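Side-chain contacts in diol-dehydratase (Roseburia inulinivorans, PDB 5I2A), which probably catalyses the B12-independent dehydration of 1,2-propanediol as a lyase of the glycyl radical enzyme family: residues Arg309-Ala312 with Gln313-Ile316; Ala239-Gln242 with Glu243-Ile247; Leu565-Ile568 with Lys569-Phe573. All blocks are in the same frame, centred on the assembly; numbering follows the deposited sequence.

Interaction 1. Residues Arg309-Ala312 with Gln313-Ile316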
loop_
_atom_site.group_PDB
_atom_site.type_symbol
_atom_site.label_atom_id
_atom_site.label_comp_id
_atom_site.label_asym_id
_atom_site.label_seq_id
_atom_site.Cartn_x
_atom_site.Cartn_y
_atom_site.Cartn_z
ATOM N N ARG A 309 16.359 8.896 48.846
ATOM C CA ARG A 309 15.474 9.892 48.266
ATOM C C ARG A 309 16.277 10.948 47.500
ATOM O O ARG A 309 15.863 11.420 46.439
ATOM C CB ARG A 309 14.620 10.544 49.349
ATOM C CG ARG A 309 13.502 9.634 49.855
ATOM C CD ARG A 309 12.773 10.228 51.042
ATOM N NE ARG A 309 11.535 10.902 50.658
ATOM C CZ ARG A 309 11.341 12.204 50.794
ATOM N NH1 ARG A 309 12.304 12.946 51.303
ATOM N NH2 ARG A 309 10.195 12.762 50.434
ATOM N N GLU A 310 17.440 11.293 48.027
ATOM C CA GLU A 310 18.241 12.348 47.427
ATOM C C GLU A 310 18.750 11.933 46.046
ATOM O O GLU A 310 18.764 12.740 45.117
ATOM C CB GLU A 310 19.425 12.728 48.332
ATOM C CG GLU A 310 19.059 13.566 49.552
ATOM C CD GLU A 310 18.199 12.800 50.537
ATOM O OE1 GLU A 310 17.241 13.382 51.082
ATOM O OE2 GLU A 310 18.480 11.608 50.751
ATOM N N TYR A 311 19.186 10.688 45.918
ATOM C CA TYR A 311 19.725 10.223 44.647
ATOM C C TYR A 311 18.607 10.015 43.635
ATOM O O TYR A 311 18.782 10.289 42.443
ATOM C CB TYR A 311 20.517 8.929 44.819
ATOM C CG TYR A 311 21.252 8.525 43.561
ATOM C CD1 TYR A 311 22.210 9.361 42.999
ATOM C CD2 TYR A 311 20.989 7.314 42.936
ATOM C CE1 TYR A 311 22.893 9.001 41.855
ATOM C CE2 TYR A 311 21.667 6.945 41.786
ATOM C CZ TYR A 311 22.612 7.793 41.253
ATOM O OH TYR A 311 23.273 7.440 40.111
ATOM N N ALA A 312 17.468 9.529 44.119
ATOM C CA ALA A 312 16.285 9.385 43.282
ATOM C C ALA A 312 15.869 10.735 42.696
ATOM O O ALA A 312 15.561 10.826 41.512
ATOM C CB ALA A 312 15.139 8.775 44.068
ATOM N N GLN A 313 15.875 11.776 43.526
ATOM C CA GLN A 313 15.523 13.117 43.078
ATOM C C GLN A 313 16.541 13.598 42.061
ATOM O O GLN A 313 16.184 14.223 41.065
ATOM C CB GLN A 313 15.454 14.107 44.245
ATOM C CG GLN A 313 14.959 15.496 43.839
ATOM C CD GLN A 313 13.478 15.489 43.446
ATOM O OE1 GLN A 313 12.614 15.100 44.233
ATOM N NE2 GLN A 313 13.189 15.904 42.219
ATOM N N GLU A 314 17.811 13.302 42.313
ATOM C CA GLU A 314 18.861 13.719 41.401
ATOM C C GLU A 314 18.679 13.057 40.030
ATOM O O GLU A 314 18.857 13.699 38.992
ATOM C CB GLU A 314 20.246 13.388 41.963
ATOM C CG GLU A 314 21.377 14.019 41.150
ATOM C CD GLU A 314 22.758 13.755 41.747
ATOM O OE1 GLU A 314 22.896 12.788 42.513
ATOM O OE2 GLU A 314 23.698 14.505 41.434
ATOM N N LEU A 315 18.324 11.776 40.035
ATOM C CA LEU A 315 18.086 11.046 38.789
ATOM C C LEU A 315 16.909 11.649 38.012
ATOM O O LEU A 315 16.992 11.856 36.808
ATOM C CB LEU A 315 17.830 9.567 39.070
ATOM C CG LEU A 315 19.033 8.718 39.496
ATOM C CD1 LEU A 315 18.574 7.361 40.015
ATOM C CD2 LEU A 315 20.043 8.544 38.366
ATOM N N ILE A 316 15.819 11.933 38.714
ATOM C CA ILE A 316 14.649 12.518 38.086
ATOM C C ILE A 316 14.986 13.907 37.528
ATOM O O ILE A 316 14.611 14.241 36.397
ATOM C CB ILE A 316 13.477 12.600 39.074
ATOM C CG1 ILE A 316 13.031 11.186 39.464
ATOM C CG2 ILE A 316 12.326 13.371 38.467
ATOM C CD1 ILE A 316 11.973 11.149 40.574
HETATM O O HOH W 1 22.129 13.069 45.282
#

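Interaction 2. Residues Ala239-Gln242 with Glu243-Ile247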
loop_
_atom_site.group_PDB
_atom_site.type_symbol
_atom_site.label_atom_id
_atom_site.label_comp_id
_atom_site.label_asym_id
_atom_site.label_seq_id
_atom_site.Cartn_x
_atom_site.Cartn_y
_atom_site.Cartn_z
ATOM N N ALA A 239 35.344 9.915 41.721
ATOM C CA ALA A 239 33.899 9.799 41.893
ATOM C C ALA A 239 33.181 9.712 40.538
ATOM O O ALA A 239 32.284 8.902 40.368
ATOM C CB ALA A 239 33.359 10.965 42.713
ATOM N N ARG A 240 33.590 10.542 39.586
ATOM C CA ARG A 240 32.999 10.541 38.251
ATOM C C ARG A 240 33.271 9.222 37.533
ATOM O O ARG A 240 32.386 8.676 36.872
ATOM C CB ARG A 240 33.531 11.713 37.423
ATOM C CG ARG A 240 32.978 11.783 35.992
ATOM C CD ARG A 240 31.446 11.796 35.979
ATOM N NE ARG A 240 30.899 11.836 34.622
ATOM C CZ ARG A 240 29.622 11.610 34.326
ATOM N NH1 ARG A 240 28.755 11.330 35.288
ATOM N NH2 ARG A 240 29.209 11.659 33.070
ATOM N N ARG A 241 34.496 8.716 37.671
ATOM C CA ARG A 241 34.854 7.419 37.124
ATOM C C ARG A 241 33.869 6.347 37.576
ATOM O O ARG A 241 33.393 5.564 36.762
ATOM C CB ARG A 241 36.279 7.028 37.521
ATOM C CG ARG A 241 36.619 5.584 37.197
ATOM C CD ARG A 241 38.119 5.319 37.280
ATOM N NE ARG A 241 38.451 4.017 36.708
ATOM C CZ ARG A 241 38.342 2.861 37.360
ATOM N NH1 ARG A 241 37.922 2.844 38.620
ATOM N NH2 ARG A 241 38.654 1.719 36.754
ATOM N N GLN A 242 33.551 6.322 38.865
ATOM C CA GLN A 242 32.548 5.381 39.359
ATOM C C GLN A 242 31.173 5.626 38.737
ATOM O O GLN A 242 30.423 4.680 38.511
ATOM C CB GLN A 242 32.428 5.451 40.882
ATOM C CG GLN A 242 33.585 4.783 41.623
ATOM C CD GLN A 242 33.930 3.421 41.056
ATOM O OE1 GLN A 242 33.064 2.555 40.918
ATOM N NE2 GLN A 242 35.199 3.226 40.715
ATOM N N GLU A 243 30.836 6.890 38.488
ATOM C CA GLU A 243 29.548 7.211 37.883
ATOM C C GLU A 243 29.506 6.625 36.478
ATOM O O GLU A 243 28.517 6.015 36.088
ATOM C CB GLU A 243 29.293 8.725 37.864
ATOM C CG GLU A 243 28.952 9.285 39.246
ATOM C CD GLU A 243 28.806 10.790 39.257
ATOM O OE1 GLU A 243 29.072 11.420 38.222
ATOM O OE2 GLU A 243 28.411 11.347 40.304
ATOM N N LEU A 244 30.605 6.784 35.746
ATOM C CA LEU A 244 30.721 6.247 34.402
ATOM C C LEU A 244 30.642 4.729 34.401
ATOM O O LEU A 244 30.024 4.137 33.507
ATOM C CB LEU A 244 32.021 6.712 33.750
ATOM C CG LEU A 244 32.009 8.186 33.343
ATOM C CD1 LEU A 244 33.414 8.723 33.128
ATOM C CD2 LEU A 244 31.162 8.393 32.087
ATOM N N LEU A 245 31.254 4.092 35.398
ATOM C CA LEU A 245 31.212 2.633 35.473
ATOM C C LEU A 245 29.801 2.144 35.774
ATOM O O LEU A 245 29.397 1.088 35.294
ATOM C CB LEU A 245 32.193 2.096 36.521
ATOM C CG LEU A 245 33.679 2.130 36.153
ATOM C CD1 LEU A 245 34.513 1.759 37.368
ATOM C CD2 LEU A 245 33.976 1.186 34.982
ATOM N N THR A 246 29.052 2.905 36.567
ATOM C CA THR A 246 27.660 2.553 36.831
ATOM C C THR A 246 26.833 2.686 35.540
ATOM O O THR A 246 26.032 1.813 35.220
ATOM C CB THR A 246 27.040 3.423 37.939
ATOM O OG1 THR A 246 27.696 3.152 39.184
ATOM C CG2 THR A 246 25.548 3.111 38.090
ATOM N N ILE A 247 27.066 3.766 34.796
ATOM C CA ILE A 247 26.391 3.989 33.519
ATOM C C ILE A 247 26.608 2.787 32.590
ATOM O O ILE A 247 25.662 2.287 31.976
ATOM C CB ILE A 247 26.876 5.303 32.838
ATOM C CG1 ILE A 247 26.337 6.517 33.587
ATOM C CG2 ILE A 247 26.406 5.383 31.406
ATOM C CD1 ILE A 247 26.963 7.824 33.142
#

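Interaction 3. Residues Leu565-Ile568 with Lys569-Phe573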
loop_
_atom_site.group_PDB
_atom_site.type_symbol
_atom_site.label_atom_id
_atom_site.label_comp_id
_atom_site.label_asym_id
_atom_site.label_seq_id
_atom_site.Cartn_x
_atom_site.Cartn_y
_atom_site.Cartn_z
ATOM N N LEU A 565 -20.728 37.409 16.552
ATOM C CA LEU A 565 -22.124 37.080 16.312
ATOM C C LEU A 565 -23.042 37.915 17.207
ATOM O O LEU A 565 -24.119 38.324 16.781
ATOM C CB LEU A 565 -22.383 35.592 16.542
ATOM C CG LEU A 565 -21.708 34.617 15.574
ATOM C CD1 LEU A 565 -21.955 33.207 16.038
ATOM C CD2 LEU A 565 -22.228 34.807 14.150
ATOM N N TYR A 566 -22.619 38.163 18.441
ATOM C CA TYR A 566 -23.399 39.006 19.335
ATOM C C TYR A 566 -23.519 40.443 18.791
ATOM O O TYR A 566 -24.596 41.009 18.772
ATOM C CB TYR A 566 -22.793 39.014 20.739
ATOM C CG TYR A 566 -23.648 39.758 21.737
ATOM C CD1 TYR A 566 -24.789 39.172 22.276
ATOM C CD2 TYR A 566 -23.330 41.052 22.121
ATOM C CE1 TYR A 566 -25.583 39.852 23.184
ATOM C CE2 TYR A 566 -24.118 41.740 23.029
ATOM C CZ TYR A 566 -25.241 41.133 23.555
ATOM O OH TYR A 566 -26.025 41.812 24.444
ATOM N N THR A 567 -22.405 41.022 18.359
ATOM C CA THR A 567 -22.423 42.318 17.687
ATOM C C THR A 567 -23.465 42.371 16.560
ATOM O O THR A 567 -24.286 43.291 16.481
ATOM C CB THR A 567 -21.061 42.646 17.097
ATOM O OG1 THR A 567 -20.160 42.993 18.151
ATOM C CG2 THR A 567 -21.159 43.804 16.089
ATOM N N ILE A 568 -23.431 41.357 15.705
ATOM C CA ILE A 568 -24.302 41.302 14.539
ATOM C C ILE A 568 -25.757 41.180 14.952
ATOM O O ILE A 568 -26.615 41.896 14.440
ATOM C CB ILE A 568 -23.919 40.135 13.624
ATOM C CG1 ILE A 568 -22.526 40.389 13.038
ATOM C CG2 ILE A 568 -24.950 39.950 12.510
ATOM C CD1 ILE A 568 -21.837 39.145 12.553
ATOM N N LYS A 569 -26.020 40.288 15.902
ATOM C CA LYS A 569 -27.369 40.073 16.396
ATOM C C LYS A 569 -27.947 41.339 17.035
ATOM O O LYS A 569 -29.069 41.725 16.720
ATOM C CB LYS A 569 -27.395 38.920 17.394
ATOM C CG LYS A 569 -28.781 38.512 17.832
ATOM C CD LYS A 569 -28.719 37.604 19.051
ATOM C CE LYS A 569 -30.030 36.852 19.254
ATOM N NZ LYS A 569 -30.170 36.352 20.641
ATOM N N LYS A 570 -27.173 41.989 17.902
ATOM C CA LYS A 570 -27.635 43.174 18.635
ATOM C C LYS A 570 -27.664 44.464 17.828
ATOM O O LYS A 570 -28.708 45.092 17.707
ATOM C CB LYS A 570 -26.770 43.416 19.861
ATOM C CG LYS A 570 -27.060 42.494 21.004
ATOM C CD LYS A 570 -28.502 42.570 21.423
ATOM C CE LYS A 570 -28.771 41.583 22.532
ATOM N NZ LYS A 570 -30.220 41.463 22.840
ATOM N N LEU A 571 -26.529 44.856 17.268
ATOM C CA LEU A 571 -26.417 46.163 16.631
ATOM C C LEU A 571 -26.962 46.220 15.207
ATOM O O LEU A 571 -27.378 47.278 14.760
ATOM C CB LEU A 571 -24.963 46.628 16.633
ATOM C CG LEU A 571 -24.320 46.706 18.010
ATOM C CD1 LEU A 571 -22.957 47.358 17.916
ATOM C CD2 LEU A 571 -25.230 47.472 18.955
ATOM N N VAL A 572 -26.968 45.101 14.490
ATOM C CA VAL A 572 -27.456 45.134 13.116
ATOM C C VAL A 572 -28.933 44.723 13.006
ATOM O O VAL A 572 -29.731 45.471 12.451
ATOM C CB VAL A 572 -26.597 44.247 12.187
ATOM C CG1 VAL A 572 -27.200 44.191 10.792
ATOM C CG2 VAL A 572 -25.172 44.774 12.115
ATOM N N PHE A 573 -29.305 43.565 13.550
ATOM C CA PHE A 573 -30.661 43.033 13.346
ATOM C C PHE A 573 -31.728 43.499 14.366
ATOM O O PHE A 573 -32.827 43.871 13.972
ATOM C CB PHE A 573 -30.604 41.511 13.325
ATOM C CG PHE A 573 -30.013 40.964 12.064
ATOM C CD1 PHE A 573 -30.728 41.006 10.882
ATOM C CD2 PHE A 573 -28.734 40.439 12.046
ATOM C CE1 PHE A 573 -30.185 40.524 9.714
ATOM C CE2 PHE A 573 -28.187 39.948 10.871
ATOM C CZ PHE A 573 -28.919 39.993 9.707
#

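Interaction 1. Residues Arg309-Ala312 with Gln313-Ile316
Y311 lays its ring against L315 one turn further along the first stretch of helix 309-323, and E314 comes up to the ring's rim. With CG anti to the backbone N (chi1 -172°), the tyrosine side chain runs forward along the helix. Followed outward from CB, its CD1 edge meets the carboxylate of E314, OE1 standing 3.5 Å from CD1 near the ring plane, with carboxylate and ring planes 89° apart. On the CD2/CE2 side of the ring, L315 comes over the face, its CD1 3.6 Å from Y311 CE2. Over that same face sits CG of L315, a CH-pi contact 4.1 Å from the ring centroid. Toward the tip, CZ lies 3.9 Å from L315 CD2, and the hydroxyl goes on to hydrogen-bond with Q263 of helix 262-279. In the backbone, L315 N donates to Y311 O at 2.9 Å. E314 OE1 accepts a hydrogen bond from a water at 2.9 Å, while OE2 is held by S12 and by a salt bridge to R14. The chemistry is thus divided: an apolar face is given to leucine, and the carboxylate beside the ring rim is held by water, hydroxyl and arginine, which probably favours its charged form.

Interaction 2. Residues Ala239-Gln242 with Glu243-Ile247
Regular i to i+4 hydrogen bonds carry helix 238-253 through this turn, among them L244 N to R240 O at 2.8 Å, with an N-H...O angle of 161°. On one flank R240 and E243 form a salt bridge three residues apart. CG of R240 stands opposite the backbone N, and the chain then bends at chi2 (55°), which lays the guanidinium along the following turn. There NH1 donates to E243 OE1 at 3.0 Å; the oxygen lies in the guanidinium plane but is met on its anti side, the two flat groups standing almost perpendicular. The methylene CD of R240 also touches OE1, at 3.3 Å. Over one guanidinium face lies L244, whose CD2 is 3.9 Å from R240 NH2. Elsewhere on the helix, L245 CD1 sits over a face of the R241 guanidinium, 3.8 Å from NH1, and 3.7 Å from the amide NE2 of Q242. Neither charged group relies on its mate alone: R240 NH1 also donates to the carbonyl of E72, and E243 OE2 makes a salt bridge with R14. The pair therefore ties the helix to the chain segments carrying R14 and E72, and R14 would probably steady the negative charge on E243 further.

Interaction 3. Residues Leu565-Ile568 with Lys569-Phe573
The phenol ring of Y566 carries K570 CG over one face, a CH-pi contact 3.7 Å from the ring centroid, while the ring of F573 has V572 CG1 above one face and touches I568 CG2 through CE2 at 3.6 Å. The two aromatics belong to helix 558-574, whose regular alpha-helical turns give way to a wider pi-type turn at 569-573. K570 reaches its tyrosine by bending at chi2 (-57°), which folds the aliphatic chain across the ring and puts CE 3.4 Å from Y566 OH. Beyond that, NZ forms salt bridges with E574 and with E662 of helix 661-678, the helix that also packs against Y566 through V663 and L666. An alanine in place of Y566 would take away the surface under the lysine methylenes, and is likely to leave the K570 chain freer to turn and a gap facing V663 and L666. I568 and F573 run side by side in the same direction, five residues apart, and helix 580-588 backs them through L583 and M580. That spacing matches the i to i+5 bond of the pi-type turn; here the carbonyl of I568 serves two amides. I568 O accepts from V572 N at 3.2 Å, with the donor 43° out of the carbonyl plane, and from F573 N at 3.3 Å, nearly straight ahead of the C=O bond.

How the interactions relate
All three are local helix contacts within the pyruvate formate lyase-like part of the chain, and they fall into two regions. Interactions 1 and 2 are neighbours, with centres 16 Å apart and nearest atoms about 5 Å apart, so they do not touch directly. R14 joins them, pairing with E314 of interaction 1 and E243 of interaction 2, and L73 touches both glutamates. Interaction 3 lies on the opposite side of the chain's centre, its own centre 59 Å from that of interaction 1 and 70 Å from that of interaction 2. Their centres stand 29, 37 and 35 Å from the chain's centre, in numerical order, and no other chain of the assembly touches them. None of the three includes G817, the predicted glycyl radical position.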